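Local coordinates for phosphoinositol-specific phospholipase C (Pseudomonas sp., PDB 5FYP), which probably cleaves phosphatidylinositol lipids in a calcium-dependent phospholipase C reaction, at residues A[15-20]-A[113-118]; A[92-97]-A[134-139]; A[153-158]-A[163-168]; A[172-177]-A[236-241]; A[219-224]-A[253-258]. One frame throughout, in Å; residues are numbered along the deposited sequence.

Contact 1: residues A[15-20]-A[113-118]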
# COMPACT_ATOMS: atom_id res chain seq x y z
N THR A 15 2.39 -14.21 -13.29
CA THR A 15 3.60 -13.47 -12.99
C THR A 15 3.68 -13.24 -11.49
O THR A 15 2.70 -12.85 -10.88
CB THR A 15 3.58 -12.12 -13.72
OG1 THR A 15 3.40 -12.33 -15.13
CG2 THR A 15 4.83 -11.33 -13.55
N PRO A 16 4.87 -13.42 -10.87
CA PRO A 16 5.06 -13.01 -9.48
C PRO A 16 4.62 -11.57 -9.27
O PRO A 16 4.86 -10.73 -10.14
CB PRO A 16 6.57 -13.16 -9.29
CG PRO A 16 6.91 -14.30 -10.21
CD PRO A 16 6.10 -14.00 -11.44
N PHE A 17 4.04 -11.28 -8.12
CA PHE A 17 3.51 -9.93 -7.89
C PHE A 17 4.56 -8.84 -8.08
O PHE A 17 4.25 -7.76 -8.58
CB PHE A 17 2.90 -9.87 -6.50
CG PHE A 17 2.13 -8.60 -6.19
CD1 PHE A 17 0.93 -8.33 -6.80
CD2 PHE A 17 2.63 -7.67 -5.29
CE1 PHE A 17 0.23 -7.18 -6.51
CE2 PHE A 17 1.93 -6.51 -5.00
CZ PHE A 17 0.72 -6.25 -5.60
N ASN A 18 5.79 -9.13 -7.66
CA ASN A 18 6.89 -8.18 -7.81
C ASN A 18 7.31 -7.95 -9.26
O ASN A 18 8.02 -6.99 -9.54
CB ASN A 18 8.09 -8.60 -6.97
CG ASN A 18 8.57 -9.98 -7.32
OD1 ASN A 18 7.84 -10.98 -7.17
ND2 ASN A 18 9.83 -10.08 -7.70
N GLY A 19 6.89 -8.84 -10.17
CA GLY A 19 7.13 -8.65 -11.61
C GLY A 19 6.02 -7.98 -12.36
O GLY A 19 6.07 -7.96 -13.60
N ILE A 20 5.05 -7.41 -11.65
CA ILE A 20 3.89 -6.77 -12.26
C ILE A 20 3.94 -5.26 -12.02
O ILE A 20 4.16 -4.79 -10.90
CB ILE A 20 2.58 -7.36 -11.71
CG1 ILE A 20 2.50 -8.87 -11.95
CG2 ILE A 20 1.39 -6.64 -12.29
CD1 ILE A 20 1.34 -9.55 -11.30
N PRO A 113 -5.19 -9.14 -6.85
CA PRO A 113 -4.99 -8.63 -5.50
C PRO A 113 -5.08 -7.11 -5.43
O PRO A 113 -4.53 -6.41 -6.30
CB PRO A 113 -3.60 -9.13 -5.13
CG PRO A 113 -2.94 -9.42 -6.45
CD PRO A 113 -4.06 -9.98 -7.28
N ILE A 114 -5.76 -6.63 -4.40
CA ILE A 114 -5.91 -5.18 -4.17
C ILE A 114 -4.84 -4.72 -3.20
O ILE A 114 -4.66 -5.34 -2.16
CB ILE A 114 -7.28 -4.86 -3.61
CG1 ILE A 114 -8.38 -5.22 -4.60
CG2 ILE A 114 -7.38 -3.40 -3.18
CD1 ILE A 114 -9.76 -5.31 -3.99
N THR A 115 -4.16 -3.64 -3.54
CA THR A 115 -3.17 -3.03 -2.67
C THR A 115 -3.72 -1.69 -2.20
O THR A 115 -4.12 -0.85 -3.01
CB THR A 115 -1.82 -2.87 -3.36
OG1 THR A 115 -1.35 -4.14 -3.77
CG2 THR A 115 -0.78 -2.27 -2.44
N LEU A 116 -3.75 -1.48 -0.89
CA LEU A 116 -4.23 -0.23 -0.28
C LEU A 116 -3.09 0.46 0.43
O LEU A 116 -2.53 -0.06 1.39
CB LEU A 116 -5.33 -0.47 0.74
CG LEU A 116 -6.57 -1.14 0.34
CD1 LEU A 116 -7.57 -1.14 1.50
CD2 LEU A 116 -7.20 -0.47 -0.88
N ILE A 117 -2.76 1.64 -0.07
CA ILE A 117 -1.73 2.48 0.54
C ILE A 117 -2.41 3.31 1.62
O ILE A 117 -3.30 4.10 1.36
CB ILE A 117 -1.11 3.43 -0.53
CG1 ILE A 117 -0.60 2.63 -1.77
CG2 ILE A 117 -0.04 4.34 0.08
CD1 ILE A 117 0.42 1.56 -1.51
N LEU A 118 -2.00 3.08 2.87
CA LEU A 118 -2.53 3.73 4.05
C LEU A 118 -1.50 4.77 4.48
O LEU A 118 -0.49 4.42 5.10
CB LEU A 118 -2.86 2.71 5.12
CG LEU A 118 -3.79 1.57 4.65
CD1 LEU A 118 -3.96 0.56 5.76
CD2 LEU A 118 -5.12 2.08 4.17

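Contact 2: residues A[92-97]-A[134-139]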
# COMPACT_ATOMS: atom_id res chain seq x y z
N ASN A 92 -18.30 8.53 7.29
CA ASN A 92 -17.38 8.00 6.29
C ASN A 92 -15.92 8.12 6.76
O ASN A 92 -15.14 8.92 6.27
CB ASN A 92 -17.58 8.71 4.92
CG ASN A 92 -17.56 10.24 5.00
OD1 ASN A 92 -18.02 10.87 5.97
ND2 ASN A 92 -17.02 10.86 3.97
N ASP A 93 -15.60 7.29 7.75
CA ASP A 93 -14.29 7.27 8.39
C ASP A 93 -13.38 6.22 7.75
O ASP A 93 -13.71 5.63 6.75
CB ASP A 93 -14.46 7.09 9.90
CG ASP A 93 -15.01 5.72 10.28
OD1 ASP A 93 -15.52 4.97 9.41
OD2 ASP A 93 -14.97 5.42 11.49
N LEU A 94 -12.24 5.96 8.38
CA LEU A 94 -11.33 4.97 7.84
C LEU A 94 -11.99 3.62 7.70
O LEU A 94 -11.92 2.95 6.66
CB LEU A 94 -10.06 4.86 8.67
CG LEU A 94 -9.07 3.79 8.20
CD1 LEU A 94 -8.59 4.02 6.79
CD2 LEU A 94 -7.89 3.68 9.14
N GLU A 95 -12.67 3.20 8.77
CA GLU A 95 -13.34 1.89 8.74
C GLU A 95 -14.34 1.80 7.60
O GLU A 95 -14.44 0.78 6.91
CB GLU A 95 -14.01 1.60 10.09
CG GLU A 95 -14.75 0.29 10.13
CD GLU A 95 -15.16 -0.15 11.52
OE1 GLU A 95 -14.71 0.44 12.52
OE2 GLU A 95 -15.91 -1.13 11.63
N ALA A 96 -15.08 2.88 7.38
CA ALA A 96 -16.05 2.89 6.28
C ALA A 96 -15.37 2.73 4.90
O ALA A 96 -15.82 1.97 4.03
CB ALA A 96 -16.85 4.16 6.29
N CYS A 97 -14.27 3.45 4.72
CA CYS A 97 -13.50 3.35 3.48
C CYS A 97 -12.96 1.94 3.27
O CYS A 97 -13.02 1.39 2.17
CB CYS A 97 -12.36 4.36 3.44
SG CYS A 97 -12.85 6.10 3.42
N LYS A 134 -1.18 -1.90 17.59
CA LYS A 134 -2.03 -3.04 17.82
C LYS A 134 -3.51 -2.74 17.50
O LYS A 134 -4.20 -3.56 16.88
CB LYS A 134 -1.89 -3.54 19.25
CG LYS A 134 -2.74 -4.74 19.61
CD LYS A 134 -2.13 -5.40 20.83
CE LYS A 134 -2.99 -6.47 21.48
NZ LYS A 134 -4.37 -6.04 21.80
N ASP A 135 -3.99 -1.56 17.91
CA ASP A 135 -5.37 -1.16 17.61
C ASP A 135 -5.58 -1.07 16.09
O ASP A 135 -6.64 -1.44 15.60
CB ASP A 135 -5.73 0.15 18.26
CG ASP A 135 -5.71 0.09 19.77
OD1 ASP A 135 -6.46 -0.74 20.33
OD2 ASP A 135 -4.94 0.85 20.40
N PHE A 136 -4.59 -0.55 15.38
CA PHE A 136 -4.66 -0.46 13.93
C PHE A 136 -4.75 -1.84 13.28
O PHE A 136 -5.61 -2.07 12.43
CB PHE A 136 -3.48 0.36 13.46
CG PHE A 136 -3.50 0.71 12.01
CD1 PHE A 136 -4.40 1.64 11.53
CD2 PHE A 136 -2.58 0.14 11.14
CE1 PHE A 136 -4.41 2.03 10.21
CE2 PHE A 136 -2.56 0.54 9.80
CZ PHE A 136 -3.51 1.46 9.36
N ASP A 137 -3.87 -2.75 13.71
CA ASP A 137 -3.93 -4.13 13.21
C ASP A 137 -5.29 -4.75 13.53
O ASP A 137 -5.83 -5.48 12.69
CB ASP A 137 -2.83 -4.99 13.79
CG ASP A 137 -1.51 -4.89 13.03
OD1 ASP A 137 -1.43 -4.10 12.06
OD2 ASP A 137 -0.61 -5.66 13.37
N GLU A 138 -5.82 -4.49 14.71
CA GLU A 138 -7.08 -5.10 15.07
C GLU A 138 -8.22 -4.59 14.18
O GLU A 138 -9.08 -5.35 13.79
CB GLU A 138 -7.37 -4.91 16.57
CG GLU A 138 -6.49 -5.82 17.42
CD GLU A 138 -6.61 -5.67 18.92
OE1 GLU A 138 -7.23 -4.72 19.38
OE2 GLU A 138 -6.02 -6.51 19.61
N LEU A 139 -8.20 -3.29 13.85
CA LEU A 139 -9.19 -2.73 12.94
C LEU A 139 -9.10 -3.40 11.57
O LEU A 139 -10.11 -3.84 11.03
CB LEU A 139 -9.01 -1.22 12.79
CG LEU A 139 -9.80 -0.57 11.64
CD1 LEU A 139 -11.29 -0.77 11.85
CD2 LEU A 139 -9.48 0.90 11.51

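Contact 3: residues A[153-158]-A[163-168]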
# COMPACT_ATOMS: atom_id res chain seq x y z
N ASP A 153 3.11 -13.81 5.74
CA ASP A 153 2.72 -14.69 4.64
C ASP A 153 3.78 -14.70 3.55
O ASP A 153 4.11 -15.75 2.99
CB ASP A 153 1.37 -14.26 4.09
CG ASP A 153 0.28 -14.28 5.14
OD1 ASP A 153 0.30 -15.17 6.05
OD2 ASP A 153 -0.65 -13.44 5.04
N LEU A 154 4.31 -13.52 3.21
CA LEU A 154 5.37 -13.43 2.23
C LEU A 154 6.62 -14.13 2.71
O LEU A 154 7.28 -14.85 1.97
CB LEU A 154 5.65 -11.97 1.91
CG LEU A 154 6.78 -11.74 0.89
CD1 LEU A 154 6.50 -12.36 -0.46
CD2 LEU A 154 7.00 -10.24 0.77
N ALA A 155 6.96 -13.93 3.97
CA ALA A 155 8.15 -14.55 4.57
C ALA A 155 8.08 -16.07 4.49
O ALA A 155 9.04 -16.73 4.07
CB ALA A 155 8.31 -14.07 6.00
N THR A 156 6.94 -16.63 4.84
CA THR A 156 6.76 -18.06 4.71
C THR A 156 6.91 -18.50 3.26
O THR A 156 7.55 -19.51 2.97
CB THR A 156 5.40 -18.45 5.29
OG1 THR A 156 5.43 -18.18 6.69
CG2 THR A 156 5.08 -19.92 5.03
N HIS A 157 6.34 -17.75 2.33
CA HIS A 157 6.44 -18.09 0.91
C HIS A 157 7.89 -18.24 0.46
O HIS A 157 8.21 -19.16 -0.28
CB HIS A 157 5.74 -17.05 0.04
CG HIS A 157 5.81 -17.36 -1.40
ND1 HIS A 157 5.07 -18.36 -1.99
CD2 HIS A 157 6.59 -16.84 -2.38
CE1 HIS A 157 5.35 -18.42 -3.27
NE2 HIS A 157 6.27 -17.51 -3.54
N ILE A 158 8.75 -17.33 0.89
CA ILE A 158 10.16 -17.35 0.46
C ILE A 158 11.08 -18.10 1.43
O ILE A 158 12.29 -18.16 1.22
CB ILE A 158 10.72 -15.93 0.22
CG1 ILE A 158 10.88 -15.11 1.52
CG2 ILE A 158 9.85 -15.19 -0.80
CD1 ILE A 158 11.84 -13.96 1.38
N GLY A 163 11.36 -10.85 9.89
CA GLY A 163 12.37 -9.85 10.22
C GLY A 163 13.61 -9.88 9.38
O GLY A 163 14.52 -9.09 9.62
N ALA A 164 13.64 -10.74 8.36
CA ALA A 164 14.72 -10.80 7.39
C ALA A 164 14.22 -10.71 5.96
O ALA A 164 14.96 -11.01 5.01
CB ALA A 164 15.57 -12.06 7.60
N LEU A 165 12.97 -10.30 5.77
CA LEU A 165 12.44 -10.07 4.42
C LEU A 165 13.33 -9.13 3.63
O LEU A 165 13.53 -9.31 2.41
CB LEU A 165 11.05 -9.43 4.48
CG LEU A 165 9.91 -10.41 4.77
CD1 LEU A 165 8.66 -9.63 5.11
CD2 LEU A 165 9.69 -11.32 3.57
N GLN A 166 13.84 -8.09 4.28
CA GLN A 166 14.52 -7.02 3.56
C GLN A 166 15.57 -7.55 2.60
O GLN A 166 15.58 -7.21 1.41
CB GLN A 166 15.14 -6.06 4.57
CG GLN A 166 15.81 -4.87 3.93
CD GLN A 166 16.62 -4.05 4.91
OE1 GLN A 166 17.27 -4.58 5.82
NE2 GLN A 166 16.64 -2.76 4.70
N GLY A 167 16.46 -8.35 3.15
CA GLY A 167 17.54 -8.94 2.36
C GLY A 167 17.22 -10.28 1.75
O GLY A 167 17.75 -10.61 0.67
N ASN A 168 16.37 -11.08 2.39
CA ASN A 168 16.07 -12.40 1.84
C ASN A 168 15.19 -12.38 0.62
O ASN A 168 15.18 -13.33 -0.16
CB ASN A 168 15.54 -13.33 2.92
CG ASN A 168 16.60 -13.70 3.95
OD1 ASN A 168 17.79 -13.56 3.70
ND2 ASN A 168 16.16 -14.24 5.05

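Contact 4: residues A[172-177]-A[236-241]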
# COMPACT_ATOMS: atom_id res chain seq x y z
N LYS A 172 14.27 -13.53 -5.06
CA LYS A 172 13.08 -14.35 -4.83
C LYS A 172 11.84 -13.74 -5.50
O LYS A 172 11.68 -12.55 -5.72
CB LYS A 172 12.86 -14.56 -3.31
CG LYS A 172 13.90 -15.48 -2.61
CD LYS A 172 13.48 -16.95 -2.65
CE LYS A 172 14.29 -17.93 -1.84
NZ LYS A 172 15.71 -17.59 -1.69
N SER A 173 10.90 -14.62 -5.78
CA SER A 173 9.61 -14.25 -6.35
C SER A 173 8.53 -14.23 -5.28
O SER A 173 8.40 -15.15 -4.46
CB SER A 173 9.20 -15.26 -7.42
OG SER A 173 10.10 -15.23 -8.49
N TRP A 174 7.72 -13.17 -5.31
CA TRP A 174 6.46 -13.18 -4.55
C TRP A 174 5.51 -14.23 -5.15
O TRP A 174 5.68 -14.63 -6.31
CB TRP A 174 5.80 -11.81 -4.63
CG TRP A 174 6.49 -10.72 -3.87
CD1 TRP A 174 7.81 -10.38 -3.91
CD2 TRP A 174 5.86 -9.77 -2.98
NE1 TRP A 174 8.05 -9.29 -3.09
CE2 TRP A 174 6.87 -8.90 -2.52
CE3 TRP A 174 4.54 -9.57 -2.53
CZ2 TRP A 174 6.61 -7.88 -1.63
CZ3 TRP A 174 4.29 -8.55 -1.65
CH2 TRP A 174 5.33 -7.74 -1.18
N PRO A 175 4.44 -14.59 -4.42
CA PRO A 175 3.37 -15.35 -5.06
C PRO A 175 2.86 -14.60 -6.30
O PRO A 175 2.94 -13.36 -6.41
CB PRO A 175 2.30 -15.44 -3.98
CG PRO A 175 3.06 -15.24 -2.68
CD PRO A 175 4.10 -14.23 -3.04
N THR A 176 2.30 -15.38 -7.22
CA THR A 176 1.77 -14.79 -8.45
C THR A 176 0.46 -14.08 -8.20
O THR A 176 -0.20 -14.29 -7.16
CB THR A 176 1.55 -15.84 -9.56
OG1 THR A 176 0.54 -16.72 -9.10
CG2 THR A 176 2.84 -16.60 -9.90
N ALA A 177 0.03 -13.27 -9.15
CA ALA A 177 -1.31 -12.68 -9.05
C ALA A 177 -2.39 -13.77 -8.91
O ALA A 177 -3.32 -13.60 -8.12
CB ALA A 177 -1.59 -11.75 -10.18
N VAL A 236 11.36 -4.72 5.86
CA VAL A 236 11.01 -3.93 4.69
C VAL A 236 10.96 -4.77 3.41
O VAL A 236 11.99 -5.28 2.96
CB VAL A 236 12.01 -2.76 4.55
CG1 VAL A 236 11.87 -2.03 3.24
CG2 VAL A 236 11.85 -1.80 5.72
N ALA A 237 9.77 -4.80 2.82
CA ALA A 237 9.51 -5.52 1.59
C ALA A 237 8.92 -4.62 0.51
O ALA A 237 8.52 -5.08 -0.57
CB ALA A 237 8.56 -6.68 1.84
N MET A 238 8.88 -3.31 0.79
CA MET A 238 8.27 -2.30 -0.06
C MET A 238 9.02 -0.99 0.15
O MET A 238 9.56 -0.77 1.24
CB MET A 238 6.80 -2.09 0.27
CG MET A 238 5.95 -3.33 0.03
SD MET A 238 4.23 -2.82 -0.15
CE MET A 238 3.41 -4.38 -0.49
N ASN A 239 9.04 -0.15 -0.88
CA ASN A 239 9.73 1.14 -0.79
C ASN A 239 8.89 2.21 -1.48
O ASN A 239 8.29 1.98 -2.51
CB ASN A 239 11.12 1.05 -1.42
CG ASN A 239 12.06 0.21 -0.58
OD1 ASN A 239 12.19 -1.02 -0.79
ND2 ASN A 239 12.69 0.84 0.39
N ASN A 240 8.90 3.41 -0.88
CA ASN A 240 8.08 4.53 -1.32
C ASN A 240 9.01 5.67 -1.76
O ASN A 240 9.86 6.13 -1.01
CB ASN A 240 7.06 5.02 -0.27
CG ASN A 240 5.76 5.64 -0.88
OD1 ASN A 240 5.00 5.09 -1.73
ND2 ASN A 240 5.46 6.79 -0.35
N MET A 241 8.79 6.12 -2.99
CA MET A 241 9.64 7.13 -3.63
C MET A 241 8.82 8.25 -4.21
O MET A 241 7.87 8.03 -4.94
CB MET A 241 10.47 6.51 -4.74
CG MET A 241 11.61 5.72 -4.12
SD MET A 241 11.41 3.99 -3.80
CE MET A 241 10.61 3.37 -5.36

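Contact 5: residues A[219-224]-A[253-258]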
# COMPACT_ATOMS: atom_id res chain seq x y z
N ASN A 219 20.65 2.32 1.51
CA ASN A 219 20.35 1.84 2.87
C ASN A 219 18.86 1.69 3.12
O ASN A 219 18.46 0.86 3.92
CB ASN A 219 20.97 2.71 3.93
CG ASN A 219 20.40 4.10 3.92
OD1 ASN A 219 20.49 4.77 2.89
ND2 ASN A 219 19.83 4.54 5.03
N ASP A 220 18.04 2.53 2.46
CA ASP A 220 16.60 2.48 2.66
C ASP A 220 15.98 1.25 2.03
O ASP A 220 14.86 0.88 2.37
CB ASP A 220 15.96 3.76 2.12
CG ASP A 220 16.46 5.02 2.79
OD1 ASP A 220 16.74 4.98 4.01
OD2 ASP A 220 16.53 6.08 2.10
N ILE A 221 16.71 0.63 1.10
CA ILE A 221 16.32 -0.64 0.48
C ILE A 221 16.88 -1.82 1.28
O ILE A 221 16.13 -2.72 1.65
CB ILE A 221 16.80 -0.73 -0.97
CG1 ILE A 221 16.36 0.47 -1.82
CG2 ILE A 221 16.41 -2.06 -1.60
CD1 ILE A 221 15.19 0.44 -2.70
N SER A 222 18.19 -1.81 1.55
CA SER A 222 18.92 -3.01 1.97
C SER A 222 19.77 -2.91 3.21
O SER A 222 20.50 -3.83 3.51
CB SER A 222 19.79 -3.46 0.78
OG SER A 222 20.63 -2.43 0.35
N GLY A 223 19.73 -1.77 3.90
CA GLY A 223 20.53 -1.57 5.09
C GLY A 223 19.71 -1.06 6.25
O GLY A 223 18.51 -1.35 6.35
N LYS A 224 20.35 -0.32 7.14
CA LYS A 224 19.64 0.37 8.20
C LYS A 224 18.93 1.56 7.54
O LYS A 224 19.57 2.50 7.06
CB LYS A 224 20.55 0.85 9.32
CG LYS A 224 19.77 1.60 10.40
CD LYS A 224 20.63 2.45 11.30
CE LYS A 224 19.81 3.45 12.11
NZ LYS A 224 18.95 4.37 11.26
N PHE A 253 13.18 -3.12 -7.32
CA PHE A 253 12.96 -4.22 -8.23
C PHE A 253 14.02 -5.30 -8.07
O PHE A 253 13.72 -6.51 -8.00
CB PHE A 253 12.92 -3.66 -9.68
CG PHE A 253 12.84 -4.71 -10.76
CD1 PHE A 253 11.66 -5.24 -11.17
CD2 PHE A 253 13.99 -5.16 -11.37
CE1 PHE A 253 11.62 -6.20 -12.17
CE2 PHE A 253 13.95 -6.11 -12.38
CZ PHE A 253 12.76 -6.63 -12.77
N ALA A 254 15.28 -4.90 -8.01
CA ALA A 254 16.40 -5.86 -7.84
C ALA A 254 16.27 -6.67 -6.54
O ALA A 254 16.69 -7.83 -6.47
CB ALA A 254 17.72 -5.14 -7.87
N TYR A 255 15.74 -6.03 -5.51
CA TYR A 255 15.54 -6.65 -4.20
C TYR A 255 14.19 -7.32 -4.02
O TYR A 255 13.90 -7.81 -2.92
CB TYR A 255 15.79 -5.63 -3.06
CG TYR A 255 17.21 -5.66 -2.55
CD1 TYR A 255 18.26 -5.07 -3.26
CD2 TYR A 255 17.52 -6.36 -1.39
CE1 TYR A 255 19.56 -5.18 -2.78
CE2 TYR A 255 18.80 -6.46 -0.91
CZ TYR A 255 19.83 -5.89 -1.63
OH TYR A 255 21.10 -6.05 -1.12
N SER A 256 13.37 -7.38 -5.09
CA SER A 256 12.00 -7.93 -4.97
C SER A 256 11.22 -7.22 -3.87
O SER A 256 10.41 -7.82 -3.17
CB SER A 256 11.97 -9.43 -4.80
OG SER A 256 12.55 -10.01 -5.96
N HIS A 257 11.45 -5.89 -3.75
CA HIS A 257 10.56 -5.06 -2.93
C HIS A 257 9.58 -4.35 -3.84
O HIS A 257 9.94 -3.91 -4.93
CB HIS A 257 11.35 -3.98 -2.18
CG HIS A 257 12.32 -4.49 -1.16
ND1 HIS A 257 12.96 -3.62 -0.32
CD2 HIS A 257 12.78 -5.71 -0.84
CE1 HIS A 257 13.79 -4.29 0.46
NE2 HIS A 257 13.71 -5.56 0.16
N ILE A 258 8.34 -4.16 -3.40
CA ILE A 258 7.34 -3.47 -4.22
C ILE A 258 7.57 -1.98 -4.12
O ILE A 258 7.38 -1.36 -3.05
CB ILE A 258 5.91 -3.83 -3.83
CG1 ILE A 258 5.69 -5.34 -3.80
CG2 ILE A 258 4.92 -3.15 -4.75
CD1 ILE A 258 6.02 -6.06 -5.08

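Contact 1: residues A[15-20]-A[113-118]
F17 faces P113 and T115 across a gap wide enough that the two backbones do not meet. The CA atoms of F17 and P113 are 8.9 Å apart, the nearest such pair between the segments. F17 sits in a 3-10 turn just ahead of strand 20-25, and the turn is closed by a bond from G19 N to P16 O of 2.8 Å. Residues 114-118 run as strand, with P113 leading in. The F17 ring bridges the gap alone. Its CG lies opposite the backbone N (chi1 -171°), which sends the ring out of the turn toward the strand. The CE1 corner of the ring meets the P113 ring at CG, 3.9 Å away, and the two side chains run past each other in opposite directions. Strand 114-120 belongs to the TIM-barrel fold of the family, between strands 46-52 and 184-189. D119, near its far end, binds calcium, so F17 packs at the other end of the strand. T115 comes to the edge of the phenyl group, with OG1 near the ring plane and 3.5 Å from F17 CZ. No hydrogen bond joins the segments. T115 also touches V187 and T46, side chains of the two flanking strands. Backbone bonding between F17 and P175 holds the turn against the 172-177 loop, and P113 rests on L180.

Contact 2: residues A[92-97]-A[134-139]
L94 and F136 cross at about a right angle. The L94 methyl CD2 comes to the edge of the F136 ring, near its plane, and lies 4.0 Å from CE1. The same methyl meets L139 CD2, also at 4.0 Å, so one branch of L94 touches two residues a turn apart on the same side of helix 133-144. L139 uses its other branch against E95. Its CD1 sits beside the E95 chain, close to every carbon from CB to CD and nearest to OE1 at 3.7 Å. The E95 chain is extended, with CG opposite the backbone N (chi1 179°), and this stretches its aliphatic part across L139. The other carboxylate oxygen, OE2, forms a salt bridge with R142. The two segments belong to helices 94-107 and 133-144, next to each other in the TIM-barrel fold. Helix 94-107 lies in the crossover between the neighbouring parallel strands 46-52 and 114-120, which also contains the short strand 67-68. D93 is its N-cap, and D93 OD1 accepts from A96 N at 2.9 Å. One turn on, C97 is tied to C84 by a disulfide. The F136 ring has two aromatic neighbours. F51 lies nearly parallel to it, and W66 meets it edge-to-face. L94 reaches L49 and F51 on strand 46-52, while D137 forms a salt bridge with R203.

Contact 3: residues A[153-158]-A[163-168]
L165 packs against L154, A155 and I158. Two consecutive short helices, 151-158 and 165-168, come together here in the long connection that leads to strand 184-189 of the TIM-barrel fold. The apolar contacts converge on a single methyl, L165 CD2. It lies 3.7 Å from A155 CA, so it reaches the helix backbone itself and not just a side chain. A155 CB is 3.9 Å from the same methyl, and L154 CG is 4.0 Å from it. I158 CD1 completes the set, also at 4.0 Å from L165 CD2. The CB of L165 does not aim straight at the partner helix; the branch beyond it does the reaching, with CG placed opposite the carbonyl carbon (chi1 -79°). L154 is buried and continues from here onto F149. Some polar groups bond outside the two segments. N168 ND2 pairs with S160 OG in the linking loop. Q166 points to the other side of its helix, where its NE2 bonds to G223 O. Within the second helix, A164 occupies the N-cap position, and its backbone O accepts from N168 N, a bond of the first helical turn. At the outer end of the contact I158 touches backbone as well as side chain: its CD1 sits 3.7 Å from N168 O and 4.1 Å from N168 CB.

Contact 4: residues A[172-177]-A[236-241]
W174 sends the six-membered part of its indole against A237 and M238. Its CZ2 is 3.6 Å from A237 O, which lies in the indole plane at the ring edge. The other contacts are apolar. A237 CB is 4.2 Å from the same CZ2, and M238 CE is 3.9 Å from W174 CH2. The M238 chain is nearly straight beyond CG, and this extension carries the methyl to the ring, since its CB is not aimed there. The M238 and W174 side chains cross at about a right angle. No hydrogen bond links the two segments. M238 opens strand 238-242 of the TIM-barrel fold, which pairs in parallel with strand 258-262. W174 comes from the irregular loop ahead of strand 184-189, so the contact joins that loop to the start of strand 238-242. The indole also touches L185 and I258, and M238 rests on V187 and I258. Outside this shell, polar bonds fix the tryptophan. Its NE1 bonds to S256 O, which sets the rotation of the ring. Its backbone N is held by N18 OD1. On the other segment N239 continues the strand, with backbone bonds to I258 and R260, while its ND2 reaches T215 OG1 and D220 O. L154 of helix 151-158 packs on W174 as well.

Contact 5: residues A[219-224]-A[253-258]
I221 places its CG1 opposite the carbonyl carbon (chi1 -53°), which leaves CG2 opposite the backbone N and directed at Y255. In H257 the ring carbon CG is likewise opposite its own carbonyl carbon (chi1 -65°), and the imidazole extends to the end of the 219-222 helix. I221 CG2 lies 3.8 Å from Y255 CG. S222 follows along the same tyrosine, with its CB 3.4 Å from Y255 CZ and 3.5 Å from Y255 OH. The polar end of S222 turns to Q218, whose NE2 bonds to its OG. I221 O meets the edge of the imidazole, near the ring plane, 3.1 Å from H257 CE1. That carbon lies between two nitrogens that are both engaged: ND1 with N239 OD1 and NE2 with Q166 O. These two bonds fix the rotation of the ring. Y255 CB lies 3.7 Å above the H257 ring plane, near the rim. Helix 249-254 is the crossover between the parallel neighbours 238-242 and 258-262, a beta-alpha-beta unit of the barrel. Its end is a Schellman motif, with S256 at positive phi, and the chain then turns into strand 258-262. On the other segment, N219 ND2 spans the turn to K224 O at 2.9 Å, almost in its amide plane. A thiocyanate ion, probably from the crystallisation liquor, lies close to S222.

Overall arrangement
Contact 1 ties the turn before strand 20-25 to strand 114-120 and closes the longest loop of the five. Contact 2 crosses it, joining helices 94-107 and 133-144, which precede and follow that strand in the chain, and the two touch where L118 meets F136. Contact 3 follows in series and closes a short loop between neighbouring helices. Contacts 4 and 5 come later and cross each other: one joins the 172-177 loop to strand 238-242, the other joins residues 219-224 to the end of helix 249-254. Contact 4 touches contacts 1, 3 and 5, whereas contact 2 lies on the opposite side of the chain's centre from contacts 4 and 5.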